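Local coordinates for protein sgbp-b (Bacteroides uniformis, PDB 7K44) that probably binds xyloglucan at the cell surface as a surface glycan-binding protein of a polysaccharide utilization locus, at residues A[43-57]-A[89-101]. Residues are numbered along the deposited sequence; the frame is centred on the assembly and turned at random.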
ATOM      1  N   VAL A  43      28.874  -7.146   6.374  1.00 28.60           N
ATOM      2  CA  VAL A  43      29.395  -7.959   7.464  1.00 25.62           C
ATOM      3  C   VAL A  43      30.882  -8.172   7.206  1.00 28.90           C
ATOM      4  O   VAL A  43      31.263  -8.852   6.249  1.00 29.88           O
ATOM      5  CB  VAL A  43      28.648  -9.291   7.575  1.00 28.69           C
ATOM      6  CG1 VAL A  43      29.173 -10.082   8.751  1.00 29.14           C
ATOM      7  CG2 VAL A  43      27.140  -9.040   7.711  1.00 29.69           C
ATOM      8  N   GLU A  44      31.714  -7.572   8.043  1.00 29.02           N
ATOM      9  CA  GLU A  44      33.160  -7.703   7.980  1.00 31.74           C
ATOM     10  C   GLU A  44      33.638  -8.561   9.144  1.00 31.96           C
ATOM     11  O   GLU A  44      32.878  -8.904  10.054  1.00 27.94           O
ATOM     12  CB  GLU A  44      33.833  -6.326   8.063  1.00 39.43           C
ATOM     13  CG  GLU A  44      33.317  -5.283   7.071  1.00 39.39           C
ATOM     14  CD  GLU A  44      33.859  -5.480   5.662  1.00 56.75           C
ATOM     15  OE1 GLU A  44      33.363  -4.808   4.731  1.00 54.91           O
ATOM     16  OE2 GLU A  44      34.779  -6.309   5.487  1.00 66.41           O
ATOM     17  N   THR A  45      34.917  -8.920   9.106  1.00 29.81           N
ATOM     18  CA  THR A  45      35.506  -9.603  10.245  1.00 27.04           C
ATOM     19  C   THR A  45      35.252  -8.807  11.518  1.00 26.88           C
ATOM     20  O   THR A  45      35.532  -7.607  11.589  1.00 31.77           O
ATOM     21  CB  THR A  45      37.011  -9.773  10.018  1.00 29.27           C
ATOM     22  OG1 THR A  45      37.222 -10.450   8.773  1.00 32.80           O
ATOM     23  CG2 THR A  45      37.638 -10.598  11.145  1.00 28.77           C
ATOM     24  N   GLY A  46      34.700  -9.485  12.521  1.00 27.71           N
ATOM     25  CA  GLY A  46      34.418  -8.861  13.794  1.00 24.30           C
ATOM     26  C   GLY A  46      33.053  -8.222  13.910  1.00 28.22           C
ATOM     27  O   GLY A  46      32.670  -7.839  15.020  1.00 27.92           O
ATOM     28  N   THR A  47      32.309  -8.085  12.818  1.00 25.77           N
ATOM     29  CA  THR A  47      30.978  -7.489  12.901  1.00 26.47           C
ATOM     30  C   THR A  47      30.081  -8.335  13.799  1.00 25.84           C
ATOM     31  O   THR A  47      29.967  -9.545  13.589  1.00 24.28           O
ATOM     32  CB  THR A  47      30.350  -7.394  11.513  1.00 24.81           C
ATOM     33  OG1 THR A  47      31.118  -6.491  10.713  1.00 29.57           O
ATOM     34  CG2 THR A  47      28.919  -6.873  11.623  1.00 26.30           C
ATOM     35  N   PRO A  48      29.400  -7.741  14.776  1.00 24.80           N
ATOM     36  CA  PRO A  48      28.505  -8.535  15.620  1.00 25.61           C
ATOM     37  C   PRO A  48      27.266  -8.973  14.859  1.00 25.07           C
ATOM     38  O   PRO A  48      26.689  -8.211  14.078  1.00 28.48           O
ATOM     39  CB  PRO A  48      28.129  -7.564  16.751  1.00 26.13           C
ATOM     40  CG  PRO A  48      29.138  -6.475  16.688  1.00 33.20           C
ATOM     41  CD  PRO A  48      29.546  -6.360  15.260  1.00 26.90           C
ATOM     42  N   LEU A  49      26.861 -10.220  15.094  1.00 20.53           N
ATOM     43  CA  LEU A  49      25.599 -10.743  14.591  1.00 25.73           C
ATOM     44  C   LEU A  49      24.819 -11.328  15.758  1.00 23.98           C
ATOM     45  O   LEU A  49      25.404 -11.783  16.748  1.00 25.01           O
ATOM     46  CB  LEU A  49      25.804 -11.860  13.540  1.00 27.39           C
ATOM     47  CG  LEU A  49      26.461 -11.505  12.207  1.00 28.04           C
ATOM     48  CD1 LEU A  49      27.958 -11.737  12.274  1.00 27.94           C
ATOM     49  CD2 LEU A  49      25.867 -12.335  11.074  1.00 31.10           C
ATOM     50  N   ARG A  50      23.492 -11.339  15.630  1.00 22.04           N
ATOM     51  CA  ARG A  50      22.648 -12.030  16.596  1.00 21.14           C
ATOM     52  C   ARG A  50      21.656 -12.909  15.851  1.00 23.16           C
ATOM     53  O   ARG A  50      20.830 -12.403  15.086  1.00 26.70           O
ATOM     54  CB  ARG A  50      21.914 -11.037  17.501  1.00 24.74           C
ATOM     55  CG  ARG A  50      21.273 -11.709  18.709  1.00 27.72           C
ATOM     56  CD  ARG A  50      20.420 -10.727  19.520  1.00 32.44           C
ATOM     57  NE  ARG A  50      21.222  -9.698  20.172  1.00 28.69           N
ATOM     58  CZ  ARG A  50      20.708  -8.742  20.943  1.00 32.15           C
ATOM     59  NH1 ARG A  50      19.399  -8.692  21.154  1.00 31.72           N
ATOM     60  NH2 ARG A  50      21.499  -7.837  21.497  1.00 32.91           N
ATOM     61  N   ILE A  51      21.725 -14.214  16.093  1.00 23.72           N
ATOM     62  CA  ILE A  51      20.719 -15.133  15.572  1.00 24.60           C
ATOM     63  C   ILE A  51      19.508 -15.106  16.494  1.00 26.79           C
ATOM     64  O   ILE A  51      19.633 -15.338  17.702  1.00 29.50           O
ATOM     65  CB  ILE A  51      21.286 -16.554  15.467  1.00 26.29           C
ATOM     66  CG1 ILE A  51      22.540 -16.570  14.600  1.00 25.38           C
ATOM     67  CG2 ILE A  51      20.219 -17.500  14.918  1.00 27.51           C
ATOM     68  CD1 ILE A  51      23.250 -17.930  14.605  1.00 24.03           C
ATOM     69  N   VAL A  52      18.335 -14.846  15.924  1.00 26.45           N
ATOM     70  CA  VAL A  52      17.083 -14.749  16.671  1.00 29.22           C
ATOM     71  C   VAL A  52      16.177 -15.894  16.243  1.00 29.75           C
ATOM     72  O   VAL A  52      15.858 -16.034  15.057  1.00 33.37           O
ATOM     73  CB  VAL A  52      16.399 -13.395  16.441  1.00 29.17           C
ATOM     74  CG1 VAL A  52      15.068 -13.347  17.179  1.00 33.72           C
ATOM     75  CG2 VAL A  52      17.313 -12.279  16.897  1.00 28.88           C
ATOM     76  N   GLY A  53      15.753 -16.703  17.205  1.00 30.66           N
ATOM     77  CA  GLY A  53      14.902 -17.832  16.891  1.00 39.03           C
ATOM     78  C   GLY A  53      14.291 -18.453  18.128  1.00 38.71           C
ATOM     79  O   GLY A  53      13.539 -17.789  18.850  1.00 37.67           O
ATOM     80  N   GLY A  54      14.606 -19.716  18.379  1.00 33.97           N
ATOM     81  CA  GLY A  54      14.119 -20.377  19.572  1.00 35.99           C
ATOM     82  C   GLY A  54      14.676 -21.780  19.679  1.00 40.56           C
ATOM     83  O   GLY A  54      15.166 -22.358  18.701  1.00 35.38           O
ATOM     84  N   ASN A  55      14.605 -22.308  20.902  1.00 38.87           N
ATOM     85  CA  ASN A  55      14.959 -23.693  21.203  1.00 41.23           C
ATOM     86  C   ASN A  55      16.431 -23.986  20.931  1.00 40.07           C
ATOM     87  O   ASN A  55      16.788 -25.073  20.477  1.00 38.87           O
ATOM     88  CB  ASN A  55      14.051 -24.687  20.477  1.00 39.99           C
ATOM     89  CG  ASN A  55      12.595 -24.483  20.808  1.00 41.91           C
ATOM     90  OD1 ASN A  55      12.241 -24.226  21.962  1.00 49.58           O
ATOM     91  ND2 ASN A  55      11.738 -24.589  19.802  1.00 42.20           N
ATOM     92  N   PHE A  56      17.299 -23.021  21.225  1.00 36.21           N
ATOM     93  CA  PHE A  56      18.726 -23.253  21.035  1.00 33.17           C
ATOM     94  C   PHE A  56      19.328 -24.009  22.212  1.00 37.81           C
ATOM     95  O   PHE A  56      20.316 -23.561  22.803  1.00 37.43           O
ATOM     96  CB  PHE A  56      19.474 -21.938  20.786  1.00 35.06           C
ATOM     97  CG  PHE A  56      18.995 -21.180  19.575  1.00 29.96           C
ATOM     98  CD1 PHE A  56      18.717 -21.846  18.391  1.00 35.08           C
ATOM     99  CD2 PHE A  56      18.833 -19.806  19.617  1.00 29.67           C
ATOM    100  CE1 PHE A  56      18.282 -21.154  17.279  1.00 33.12           C
ATOM    101  CE2 PHE A  56      18.396 -19.102  18.510  1.00 29.00           C
ATOM    102  CZ  PHE A  56      18.116 -19.781  17.329  1.00 31.31           C
ATOM    103  N   TYR A  57      18.754 -25.168  22.540  1.00 42.53           N
ATOM    104  CA  TYR A  57      19.272 -26.026  23.600  1.00 43.20           C
ATOM    105  C   TYR A  57      20.332 -26.960  23.046  1.00 40.96           C
ATOM    106  O   TYR A  57      20.211 -27.455  21.921  1.00 45.38           O
ATOM    107  CB  TYR A  57      18.147 -26.873  24.194  1.00 43.90           C
ATOM    108  CG  TYR A  57      17.033 -26.041  24.733  1.00 38.46           C
ATOM    109  CD1 TYR A  57      17.176 -25.370  25.936  1.00 44.27           C
ATOM    110  CD2 TYR A  57      15.847 -25.892  24.029  1.00 40.72           C
ATOM    111  CE1 TYR A  57      16.167 -24.591  26.434  1.00 45.49           C
ATOM    112  CE2 TYR A  57      14.827 -25.108  24.520  1.00 47.41           C
ATOM    113  CZ  TYR A  57      14.996 -24.459  25.723  1.00 44.92           C
ATOM    114  OH  TYR A  57      13.987 -23.675  26.220  1.00 61.76           O
ATOM    115  N   PHE A  89      17.266 -19.032  25.643  1.00 34.35           N
ATOM    116  CA  PHE A  89      17.712 -19.915  24.557  1.00 32.65           C
ATOM    117  C   PHE A  89      17.062 -19.560  23.221  1.00 37.61           C
ATOM    118  O   PHE A  89      16.695 -20.434  22.432  1.00 37.54           O
ATOM    119  CB  PHE A  89      17.500 -21.396  24.895  1.00 36.51           C
ATOM    120  CG  PHE A  89      18.251 -21.867  26.111  1.00 39.57           C
ATOM    121  CD1 PHE A  89      17.684 -21.774  27.372  1.00 43.01           C
ATOM    122  CD2 PHE A  89      19.512 -22.421  25.992  1.00 38.46           C
ATOM    123  CE1 PHE A  89      18.368 -22.215  28.486  1.00 39.36           C
ATOM    124  CE2 PHE A  89      20.203 -22.865  27.106  1.00 44.75           C
ATOM    125  CZ  PHE A  89      19.628 -22.760  28.355  1.00 43.71           C
ATOM    126  N   ASP A  90      16.910 -18.266  22.957  1.00 31.97           N
ATOM    127  CA  ASP A  90      16.306 -17.843  21.705  1.00 31.71           C
ATOM    128  C   ASP A  90      17.116 -16.781  20.964  1.00 25.06           C
ATOM    129  O   ASP A  90      16.656 -16.282  19.928  1.00 31.00           O
ATOM    130  CB  ASP A  90      14.828 -17.443  21.884  1.00 30.13           C
ATOM    131  CG  ASP A  90      14.642 -16.171  22.704  1.00 40.84           C
ATOM    132  OD1 ASP A  90      15.635 -15.630  23.236  1.00 36.64           O
ATOM    133  OD2 ASP A  90      13.482 -15.714  22.816  1.00 44.78           O
ATOM    134  N   GLU A  91      18.305 -16.437  21.457  1.00 28.59           N
ATOM    135  CA  GLU A  91      19.174 -15.480  20.784  1.00 27.71           C
ATOM    136  C   GLU A  91      20.625 -15.895  20.993  1.00 30.15           C
ATOM    137  O   GLU A  91      21.036 -16.192  22.118  1.00 29.19           O
ATOM    138  CB  GLU A  91      18.917 -14.051  21.294  1.00 26.64           C
ATOM    139  CG  GLU A  91      17.513 -13.529  20.965  1.00 31.47           C
ATOM    140  CD  GLU A  91      17.250 -12.104  21.427  1.00 37.71           C
ATOM    141  OE1 GLU A  91      18.111 -11.528  22.123  1.00 35.42           O
ATOM    142  OE2 GLU A  91      16.172 -11.558  21.088  1.00 40.04           O
ATOM    143  N   ILE A  92      21.394 -15.954  19.904  1.00 26.94           N
ATOM    144  CA  ILE A  92      22.805 -16.325  19.938  1.00 23.68           C
ATOM    145  C   ILE A  92      23.621 -15.164  19.387  1.00 23.54           C
ATOM    146  O   ILE A  92      23.364 -14.696  18.271  1.00 25.22           O
ATOM    147  CB  ILE A  92      23.079 -17.587  19.095  1.00 25.28           C
ATOM    148  CG1 ILE A  92      22.248 -18.772  19.580  1.00 27.06           C
ATOM    149  CG2 ILE A  92      24.558 -17.928  19.141  1.00 26.75           C
ATOM    150  CD1 ILE A  92      22.238 -19.932  18.585  1.00 29.93           C
ATOM    151  N   SER A  93      24.615 -14.712  20.151  1.00 24.18           N
ATOM    152  CA  SER A  93      25.436 -13.575  19.754  1.00 23.79           C
ATOM    153  C   SER A  93      26.858 -14.025  19.450  1.00 20.90           C
ATOM    154  O   SER A  93      27.417 -14.860  20.165  1.00 24.92           O
ATOM    155  CB  SER A  93      25.449 -12.508  20.851  1.00 26.35           C
ATOM    156  OG  SER A  93      24.174 -11.889  20.942  1.00 27.86           O
ATOM    157  N   PHE A  94      27.446 -13.456  18.399  1.00 23.86           N
ATOM    158  CA  PHE A  94      28.848 -13.713  18.087  1.00 22.96           C
ATOM    159  C   PHE A  94      29.363 -12.650  17.128  1.00 22.31           C
ATOM    160  O   PHE A  94      28.587 -11.960  16.468  1.00 21.81           O
ATOM    161  CB  PHE A  94      29.052 -15.111  17.481  1.00 23.56           C
ATOM    162  CG  PHE A  94      28.370 -15.308  16.154  1.00 23.12           C
ATOM    163  CD1 PHE A  94      27.056 -15.742  16.092  1.00 27.32           C
ATOM    164  CD2 PHE A  94      29.045 -15.048  14.970  1.00 23.53           C
ATOM    165  CE1 PHE A  94      26.422 -15.918  14.866  1.00 27.46           C
ATOM    166  CE2 PHE A  94      28.421 -15.223  13.740  1.00 23.76           C
ATOM    167  CZ  PHE A  94      27.109 -15.667  13.687  1.00 27.14           C
ATOM    168  N   ASN A  95      30.688 -12.565  17.024  1.00 25.38           N
ATOM    169  CA  ASN A  95      31.344 -11.660  16.087  1.00 24.49           C
ATOM    170  C   ASN A  95      31.764 -12.440  14.844  1.00 22.91           C
ATOM    171  O   ASN A  95      32.214 -13.585  14.948  1.00 26.75           O
ATOM    172  CB  ASN A  95      32.566 -11.011  16.739  1.00 26.87           C
ATOM    173  CG  ASN A  95      32.186 -10.136  17.918  1.00 28.59           C
ATOM    174  OD1 ASN A  95      31.080  -9.600  17.968  1.00 29.32           O
ATOM    175  ND2 ASN A  95      33.088 -10.012  18.880  1.00 32.48           N
ATOM    176  N   ALA A  96      31.600 -11.821  13.674  1.00 23.24           N
ATOM    177  CA  ALA A  96      31.819 -12.536  12.422  1.00 25.30           C
ATOM    178  C   ALA A  96      33.255 -13.038  12.348  1.00 23.78           C
ATOM    179  O   ALA A  96      34.191 -12.253  12.556  1.00 26.80           O
ATOM    180  CB  ALA A  96      31.558 -11.613  11.236  1.00 25.45           C
ATOM    181  N   PRO A  97      33.472 -14.314  12.041  1.00 24.73           N
ATOM    182  CA  PRO A  97      34.841 -14.824  11.900  1.00 27.43           C
ATOM    183  C   PRO A  97      35.523 -14.262  10.661  1.00 28.03           C
ATOM    184  O   PRO A  97      34.886 -13.749   9.738  1.00 29.85           O
ATOM    185  CB  PRO A  97      34.648 -16.341  11.784  1.00 30.28           C
ATOM    186  CG  PRO A  97      33.238 -16.505  11.296  1.00 38.08           C
ATOM    187  CD  PRO A  97      32.458 -15.369  11.888  1.00 25.48           C
ATOM    188  N   ALA A  98      36.854 -14.354  10.664  1.00 31.66           N
ATOM    189  CA  ALA A  98      37.619 -13.979   9.486  1.00 33.68           C
ATOM    190  C   ALA A  98      37.378 -14.978   8.355  1.00 31.89           C
ATOM    191  O   ALA A  98      36.999 -16.134   8.575  1.00 32.32           O
ATOM    192  CB  ALA A  98      39.110 -13.907   9.816  1.00 33.48           C
ATOM    193  N   GLY A  99      37.591 -14.510   7.129  1.00 33.53           N
ATOM    194  CA  GLY A  99      37.409 -15.362   5.968  1.00 33.06           C
ATOM    195  C   GLY A  99      35.972 -15.738   5.714  1.00 36.97           C
ATOM    196  O   GLY A  99      35.695 -16.850   5.249  1.00 36.57           O
ATOM    197  N   LEU A 100      35.045 -14.833   6.013  1.00 32.34           N
ATOM    198  CA  LEU A 100      33.628 -15.134   5.896  1.00 33.05           C
ATOM    199  C   LEU A 100      33.219 -15.320   4.440  1.00 33.09           C
ATOM    200  O   LEU A 100      33.645 -14.575   3.553  1.00 37.51           O
ATOM    201  CB  LEU A 100      32.826 -13.991   6.513  1.00 33.45           C
ATOM    202  CG  LEU A 100      31.331 -14.230   6.691  1.00 33.31           C
ATOM    203  CD1 LEU A 100      31.081 -15.527   7.429  1.00 33.69           C
ATOM    204  CD2 LEU A 100      30.727 -13.056   7.437  1.00 34.26           C
ATOM    205  N   ILE A 101      32.373 -16.324   4.202  1.00 33.52           N
ATOM    206  CA  ILE A 101      31.838 -16.545   2.866  1.00 30.68           C
ATOM    207  C   ILE A 101      30.991 -15.347   2.434  1.00 36.44           C
ATOM    208  O   ILE A 101      30.466 -14.585   3.255  1.00 32.06           O
ATOM    209  CB  ILE A 101      31.012 -17.839   2.834  1.00 37.20           C
ATOM    210  CG1 ILE A 101      29.802 -17.713   3.754  1.00 38.31           C
ATOM    211  CG2 ILE A 101      31.867 -19.032   3.238  1.00 41.03           C
ATOM    212  CD1 ILE A 101      28.814 -18.837   3.620  1.00 40.97           C
TER
HETATM  213  O   HOH W   1      35.243 -12.040   7.629  1.00 36.35           O
HETATM  214  O   HOH W   2      23.985  -9.035  20.629  1.00 35.88           O
HETATM  215  O   HOH W   3      16.615  -9.292  19.793  1.00 44.90           O
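L49, I51, I92 and F94 meet on the inner face of two antiparallel strands, 48-54 and 91-95. This is the tight side. L49 lays CB over one face of the F94 ring and reaches its CE2 with CD1 (3.8 Å). I51 brings its CG1-CD1 branch to the ring edge. F94 holds CG between its own N and carbonyl carbon (chi1 64°), which turns the ring so that one face meets L49 and the edge meets I51. Further along, I92 CD1 lies over one face of the F56 ring in a CH-pi contact, 3.7 Å from the centroid. G54 O lies over the opposite face. L49-F94 and I51-I92 are hydrogen-bonded pairs; L49 N to F94 O is nearly straight (174°).

The outer face is looser and wet. R50 NH1 makes a long salt bridge with E91 OE1 (3.3 Å). One water joins R50 NE to S93 OG, and another donates to E91 OE2 and accepts a weak bond from R50 NH1.

In the loops beyond the strand ends, a separate aromatic contact is close. Y57 CE1 sits over the F89 ring, 3.3 Å from CD1, with planes oblique at 35°. F89 O accepts a hydrogen bond from F56 N (2.9 Å). An alanine in place of F89 would probably leave the Y57 ring without this partner and free to turn.

Strands 33-39 and 84-85 flank this pair, and I92 also touches I59 of the second sheet. The arrangement is consistent with a two-sheet, immunoglobulin-like beta sandwich, as in the IPT/TIG domain that follows.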